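Local coordinates for UL37 (Suid herpesvirus 1, PDB 4K70), which is an inner tegument protein that probably helps control viral trafficking, the chain here being its N-terminal half, at residues Phe345-Glu354 against Val371-His382. Sequence-based numbering, arbitrary orientation.
Sequences FTRRHCDLLE and VGCTAVVGGVVH. With NA (sodium ion), chain F.
Cys350 enters helix 371-382 as a knob in a hole made by Ala375, Gly378, Gly379 and His382, its SG 3.7 Å from Gly378 CA. Gly378, with no side chain, lets the sulfur settle against its backbone, while Ala375 is small enough for its CB to reach within 3.5 Å of Cys350 O. The axes of segments 347-354 and 371-382 come within 8.0 Å, with N-to-C directions 133° apart. The His382 ring stands against the start of helix 347-354: NE2 donates a nearly straight bond (3.2 Å, 165°) to Phe345 O, which lies near the ring plane and receives it on a lone pair. Cys350 SG lies at the ring's edge, and Arg347 CB packs over one face. Phe345 lays its ring flat over Thr374, whose CG2, anti to the backbone N, points at the ring centre from 3.5 Å. Thr374 OG1 is turned back to Ala370 O, which leaves the methyl to face the ring. At the other end, extended Glu354 crosses Val376; a water donates to both Glu354 OE1 and Val376 O, while OE2 is hydrogen-bonded to Tyr409 OH. His382 O and Asp386 bind a sodium ion beside this closely packed, steeply crossing helix pair of the largely helical UL37 N-terminal half.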
ATOM      1  N   PHE A 345      12.355 -11.368  13.371  1.00 21.77           N
ATOM      2  CA  PHE A 345      10.965 -11.050  13.666  1.00 20.22           C
ATOM      3  C   PHE A 345      10.147 -10.955  12.375  1.00 22.35           C
ATOM      4  O   PHE A 345       9.680  -9.892  11.985  1.00 23.02           O
ATOM      5  CB  PHE A 345      10.865  -9.761  14.467  1.00 20.90           C
ATOM      6  CG  PHE A 345      11.187  -9.939  15.943  1.00 24.23           C
ATOM      7  CD1 PHE A 345      12.500  -9.971  16.383  1.00 21.99           C
ATOM      8  CD2 PHE A 345      10.168 -10.095  16.877  1.00 20.13           C
ATOM      9  CE1 PHE A 345      12.801 -10.130  17.746  1.00 23.71           C
ATOM     10  CE2 PHE A 345      10.451 -10.260  18.229  1.00 21.74           C
ATOM     11  CZ  PHE A 345      11.771 -10.277  18.668  1.00 24.51           C
ATOM     12  N   THR A 346      10.000 -12.091  11.713  1.00 25.07           N
ATOM     13  CA  THR A 346       9.141 -12.209  10.547  1.00 23.96           C
ATOM     14  C   THR A 346       7.685 -12.105  11.006  1.00 25.55           C
ATOM     15  O   THR A 346       7.413 -12.051  12.208  1.00 23.07           O
ATOM     16  CB  THR A 346       9.350 -13.558   9.893  1.00 25.00           C
ATOM     17  OG1 THR A 346       9.064 -14.569  10.860  1.00 22.13           O
ATOM     18  CG2 THR A 346      10.791 -13.711   9.455  1.00 22.35           C
ATOM     19  N   ARG A 347       6.756 -12.069  10.056  1.00 24.86           N
ATOM     20  CA  ARG A 347       5.333 -11.936  10.373  0.59 26.33           C
ATOM     21  C   ARG A 347       4.870 -12.999  11.356  1.00 25.52           C
ATOM     22  O   ARG A 347       4.221 -12.697  12.352  1.00 22.48           O
ATOM     23  CB  ARG A 347       4.465 -12.033   9.109  0.59 26.11           C
ATOM     24  CG  ARG A 347       2.984 -11.809   9.398  0.59 28.89           C
ATOM     25  CD  ARG A 347       2.062 -12.476   8.375  0.59 30.97           C
ATOM     26  NE  ARG A 347       2.178 -13.935   8.346  0.59 33.29           N
ATOM     27  CZ  ARG A 347       1.575 -14.763   9.201  0.59 33.60           C
ATOM     28  NH1 ARG A 347       0.819 -14.287  10.186  0.59 31.77           N
ATOM     29  NH2 ARG A 347       1.742 -16.072   9.077  0.59 30.15           N
ATOM     30  N   ARG A 348       5.194 -14.248  11.053  1.00 23.78           N
ATOM     31  CA  ARG A 348       4.761 -15.365  11.888  1.00 27.92           C
ATOM     32  C   ARG A 348       5.440 -15.349  13.260  1.00 24.06           C
ATOM     33  O   ARG A 348       4.820 -15.674  14.267  1.00 23.90           O
ATOM     34  CB  ARG A 348       5.015 -16.689  11.162  1.00 29.93           C
ATOM     35  CG  ARG A 348       4.755 -17.922  11.980  1.00 34.36           C
ATOM     36  CD  ARG A 348       3.306 -18.007  12.415  1.00 39.14           C
ATOM     37  NE  ARG A 348       2.976 -19.350  12.891  1.00 47.45           N
ATOM     38  CZ  ARG A 348       1.921 -19.634  13.648  1.00 47.46           C
ATOM     39  NH1 ARG A 348       1.091 -18.665  14.018  1.00 43.91           N
ATOM     40  NH2 ARG A 348       1.698 -20.883  14.042  1.00 51.82           N
ATOM     41  N   HIS A 349       6.706 -14.960  13.311  1.00 21.53           N
ATOM     42  CA  HIS A 349       7.426 -14.948  14.601  1.00 22.06           C
ATOM     43  C   HIS A 349       6.926 -13.867  15.538  1.00 22.12           C
ATOM     44  O   HIS A 349       6.913 -14.045  16.769  1.00 24.51           O
ATOM     45  CB  HIS A 349       8.940 -14.838  14.396  1.00 19.67           C
ATOM     46  CG  HIS A 349       9.541 -16.063  13.788  1.00 21.61           C
ATOM     47  ND1 HIS A 349      10.888 -16.189  13.545  1.00 19.30           N
ATOM     48  CD2 HIS A 349       8.971 -17.220  13.374  1.00 21.97           C
ATOM     49  CE1 HIS A 349      11.128 -17.382  13.019  1.00 21.78           C
ATOM     50  NE2 HIS A 349       9.980 -18.020  12.897  1.00 20.99           N
ATOM     51  N   CYS A 350       6.541 -12.732  14.968  1.00 20.79           N
ATOM     52  CA  CYS A 350       5.913 -11.682  15.752  1.00 21.88           C
ATOM     53  C   CYS A 350       4.633 -12.212  16.386  1.00 20.43           C
ATOM     54  O   CYS A 350       4.399 -12.032  17.568  1.00 21.09           O
ATOM     55  CB  CYS A 350       5.589 -10.466  14.881  1.00 22.93           C
ATOM     56  SG  CYS A 350       7.026  -9.465  14.403  1.00 24.32           S
ATOM     57  N   ASP A 351       3.789 -12.838  15.575  1.00 23.03           N
ATOM     58  CA  ASP A 351       2.551 -13.416  16.068  1.00 28.23           C
ATOM     59  C   ASP A 351       2.802 -14.382  17.233  1.00 25.86           C
ATOM     60  O   ASP A 351       2.122 -14.338  18.259  1.00 24.60           O
ATOM     61  CB  ASP A 351       1.830 -14.131  14.918  1.00 30.48           C
ATOM     62  CG  ASP A 351       0.563 -14.807  15.363  1.00 41.51           C
ATOM     63  OD1 ASP A 351      -0.440 -14.092  15.598  1.00 44.92           O
ATOM     64  OD2 ASP A 351       0.564 -16.057  15.467  1.00 42.89           O
ATOM     65  N   LEU A 352       3.797 -15.247  17.081  1.00 24.55           N
ATOM     66  CA  LEU A 352       4.099 -16.234  18.112  1.00 22.95           C
ATOM     67  C   LEU A 352       4.711 -15.610  19.374  1.00 23.65           C
ATOM     68  O   LEU A 352       4.377 -16.006  20.476  1.00 23.84           O
ATOM     69  CB  LEU A 352       5.024 -17.320  17.556  1.00 24.34           C
ATOM     70  CG  LEU A 352       4.448 -18.265  16.493  1.00 25.67           C
ATOM     71  CD1 LEU A 352       5.574 -19.126  15.948  1.00 27.91           C
ATOM     72  CD2 LEU A 352       3.326 -19.140  17.086  1.00 29.65           C
ATOM     73  N   LEU A 353       5.604 -14.639  19.212  1.00 21.85           N
ATOM     74  CA  LEU A 353       6.294 -14.060  20.367  1.00 19.35           C
ATOM     75  C   LEU A 353       5.392 -13.093  21.138  1.00 21.84           C
ATOM     76  O   LEU A 353       5.475 -13.003  22.354  1.00 20.14           O
ATOM     77  CB  LEU A 353       7.593 -13.403  19.927  1.00 20.17           C
ATOM     78  CG  LEU A 353       8.615 -14.444  19.462  1.00 21.65           C
ATOM     79  CD1 LEU A 353       9.833 -13.753  18.886  1.00 16.65           C
ATOM     80  CD2 LEU A 353       9.007 -15.364  20.632  1.00 22.89           C
ATOM     81  N   GLU A 354       4.515 -12.386  20.430  1.00 21.23           N
ATOM     82  CA  GLU A 354       3.485 -11.575  21.079  1.00 19.70           C
ATOM     83  C   GLU A 354       2.632 -12.426  22.021  1.00 26.20           C
ATOM     84  O   GLU A 354       2.501 -12.125  23.212  1.00 23.73           O
ATOM     85  CB  GLU A 354       2.591 -10.915  20.029  1.00 22.74           C
ATOM     86  CG  GLU A 354       1.411 -10.153  20.601  1.00 27.39           C
ATOM     87  CD  GLU A 354       0.618  -9.395  19.540  1.00 33.88           C
ATOM     88  OE1 GLU A 354       1.205  -9.002  18.500  1.00 34.47           O
ATOM     89  OE2 GLU A 354      -0.597  -9.182  19.752  1.00 36.44           O
ATOM     90  N   VAL A 371      11.306  -8.153  23.984  1.00 20.43           N
ATOM     91  CA  VAL A 371      10.771  -9.136  23.026  1.00 22.50           C
ATOM     92  C   VAL A 371       9.307  -8.844  22.719  1.00 21.35           C
ATOM     93  O   VAL A 371       8.876  -8.873  21.562  1.00 19.95           O
ATOM     94  CB  VAL A 371      10.861 -10.573  23.564  1.00 24.54           C
ATOM     95  CG1 VAL A 371      10.249 -11.546  22.558  1.00 17.36           C
ATOM     96  CG2 VAL A 371      12.314 -10.958  23.885  1.00 22.03           C
ATOM     97  N   GLY A 372       8.532  -8.561  23.763  1.00 21.05           N
ATOM     98  CA  GLY A 372       7.113  -8.311  23.572  1.00 19.47           C
ATOM     99  C   GLY A 372       6.841  -7.044  22.785  1.00 19.18           C
ATOM    100  O   GLY A 372       6.004  -7.026  21.881  1.00 19.87           O
ATOM    101  N   CYS A 373       7.511  -5.961  23.167  1.00 18.87           N
ATOM    102  CA  CYS A 373       7.417  -4.713  22.419  1.00 20.61           C
ATOM    103  C   CYS A 373       7.755  -4.908  20.947  1.00 21.40           C
ATOM    104  O   CYS A 373       7.022  -4.460  20.072  1.00 20.79           O
ATOM    105  CB  CYS A 373       8.351  -3.661  23.031  1.00 19.33           C
ATOM    106  SG  CYS A 373       7.646  -2.932  24.544  1.00 22.49           S
ATOM    107  N   THR A 374       8.876  -5.560  20.672  1.00 20.44           N
ATOM    108  CA  THR A 374       9.279  -5.784  19.292  1.00 20.03           C
ATOM    109  C   THR A 374       8.229  -6.594  18.530  1.00 19.92           C
ATOM    110  O   THR A 374       7.918  -6.300  17.367  1.00 17.96           O
ATOM    111  CB  THR A 374      10.651  -6.489  19.225  1.00 21.02           C
ATOM    112  OG1 THR A 374      11.615  -5.720  19.949  1.00 22.67           O
ATOM    113  CG2 THR A 374      11.118  -6.638  17.766  1.00 19.88           C
ATOM    114  N   ALA A 375       7.659  -7.601  19.190  1.00 19.28           N
ATOM    115  CA  ALA A 375       6.703  -8.480  18.531  1.00 19.22           C
ATOM    116  C   ALA A 375       5.354  -7.799  18.341  1.00 22.83           C
ATOM    117  O   ALA A 375       4.711  -7.957  17.297  1.00 20.66           O
ATOM    118  CB  ALA A 375       6.539  -9.791  19.299  1.00 20.55           C
ATOM    119  N   VAL A 376       4.918  -7.027  19.331  1.00 19.87           N
ATOM    120  CA  VAL A 376       3.657  -6.287  19.179  1.00 19.47           C
ATOM    121  C   VAL A 376       3.727  -5.220  18.065  1.00 24.68           C
ATOM    122  O   VAL A 376       2.867  -5.152  17.181  1.00 20.68           O
ATOM    123  CB  VAL A 376       3.237  -5.614  20.494  1.00 18.78           C
ATOM    124  CG1 VAL A 376       2.084  -4.673  20.249  1.00 20.22           C
ATOM    125  CG2 VAL A 376       2.867  -6.666  21.548  1.00 23.62           C
ATOM    126  N   VAL A 377       4.742  -4.368  18.117  1.00 20.28           N
ATOM    127  CA  VAL A 377       4.904  -3.354  17.074  1.00 19.25           C
ATOM    128  C   VAL A 377       5.118  -4.022  15.705  1.00 20.34           C
ATOM    129  O   VAL A 377       4.582  -3.577  14.682  1.00 20.83           O
ATOM    130  CB  VAL A 377       6.067  -2.421  17.406  1.00 17.17           C
ATOM    131  CG1 VAL A 377       6.407  -1.527  16.195  1.00 18.18           C
ATOM    132  CG2 VAL A 377       5.720  -1.575  18.625  1.00 17.31           C
ATOM    133  N   GLY A 378       5.886  -5.109  15.704  1.00 19.54           N
ATOM    134  CA  GLY A 378       6.199  -5.831  14.488  1.00 20.84           C
ATOM    135  C   GLY A 378       4.963  -6.385  13.795  1.00 21.37           C
ATOM    136  O   GLY A 378       4.843  -6.319  12.564  1.00 21.45           O
ATOM    137  N   GLY A 379       4.048  -6.951  14.579  1.00 21.95           N
ATOM    138  CA  GLY A 379       2.837  -7.525  14.021  1.00 23.19           C
ATOM    139  C   GLY A 379       2.002  -6.442  13.371  1.00 23.59           C
ATOM    140  O   GLY A 379       1.363  -6.646  12.337  1.00 21.85           O
ATOM    141  N   VAL A 380       2.008  -5.271  13.991  1.00 22.34           N
ATOM    142  CA  VAL A 380       1.256  -4.150  13.454  1.00 22.75           C
ATOM    143  C   VAL A 380       1.925  -3.636  12.174  1.00 23.23           C
ATOM    144  O   VAL A 380       1.263  -3.425  11.158  1.00 21.47           O
ATOM    145  CB  VAL A 380       1.097  -3.041  14.497  1.00 21.42           C
ATOM    146  CG1 VAL A 380       0.422  -1.811  13.875  1.00 22.45           C
ATOM    147  CG2 VAL A 380       0.299  -3.564  15.702  1.00 21.31           C
ATOM    148  N   VAL A 381       3.242  -3.467  12.211  1.00 20.95           N
ATOM    149  CA  VAL A 381       3.985  -3.080  11.005  1.00 21.92           C
ATOM    150  C   VAL A 381       3.726  -4.045   9.842  1.00 23.81           C
ATOM    151  O   VAL A 381       3.443  -3.616   8.724  1.00 22.60           O
ATOM    152  CB  VAL A 381       5.502  -3.013  11.281  1.00 18.39           C
ATOM    153  CG1 VAL A 381       6.298  -2.926   9.978  1.00 24.74           C
ATOM    154  CG2 VAL A 381       5.812  -1.843  12.200  1.00 20.16           C
ATOM    155  N   HIS A 382       3.821  -5.349  10.108  1.00 22.94           N
ATOM    156  CA  HIS A 382       3.621  -6.356   9.052  1.00 24.16           C
ATOM    157  C   HIS A 382       2.238  -6.273   8.428  1.00 26.35           C
ATOM    158  O   HIS A 382       2.074  -6.426   7.207  1.00 25.70           O
ATOM    159  CB  HIS A 382       3.887  -7.770   9.573  1.00 24.69           C
ATOM    160  CG  HIS A 382       5.339  -8.121   9.632  1.00 25.97           C
ATOM    161  ND1 HIS A 382       6.122  -8.229   8.502  1.00 24.50           N
ATOM    162  CD2 HIS A 382       6.160  -8.382  10.681  1.00 22.07           C
ATOM    163  CE1 HIS A 382       7.358  -8.542   8.850  1.00 27.61           C
ATOM    164  NE2 HIS A 382       7.404  -8.649  10.166  1.00 24.05           N
TER
HETATM  165 NA    NA F1004       0.876  -7.336   5.226  1.00 38.68          NA
HETATM  166  O   HOH W   1       0.804  -6.975  16.786  1.00 25.81           O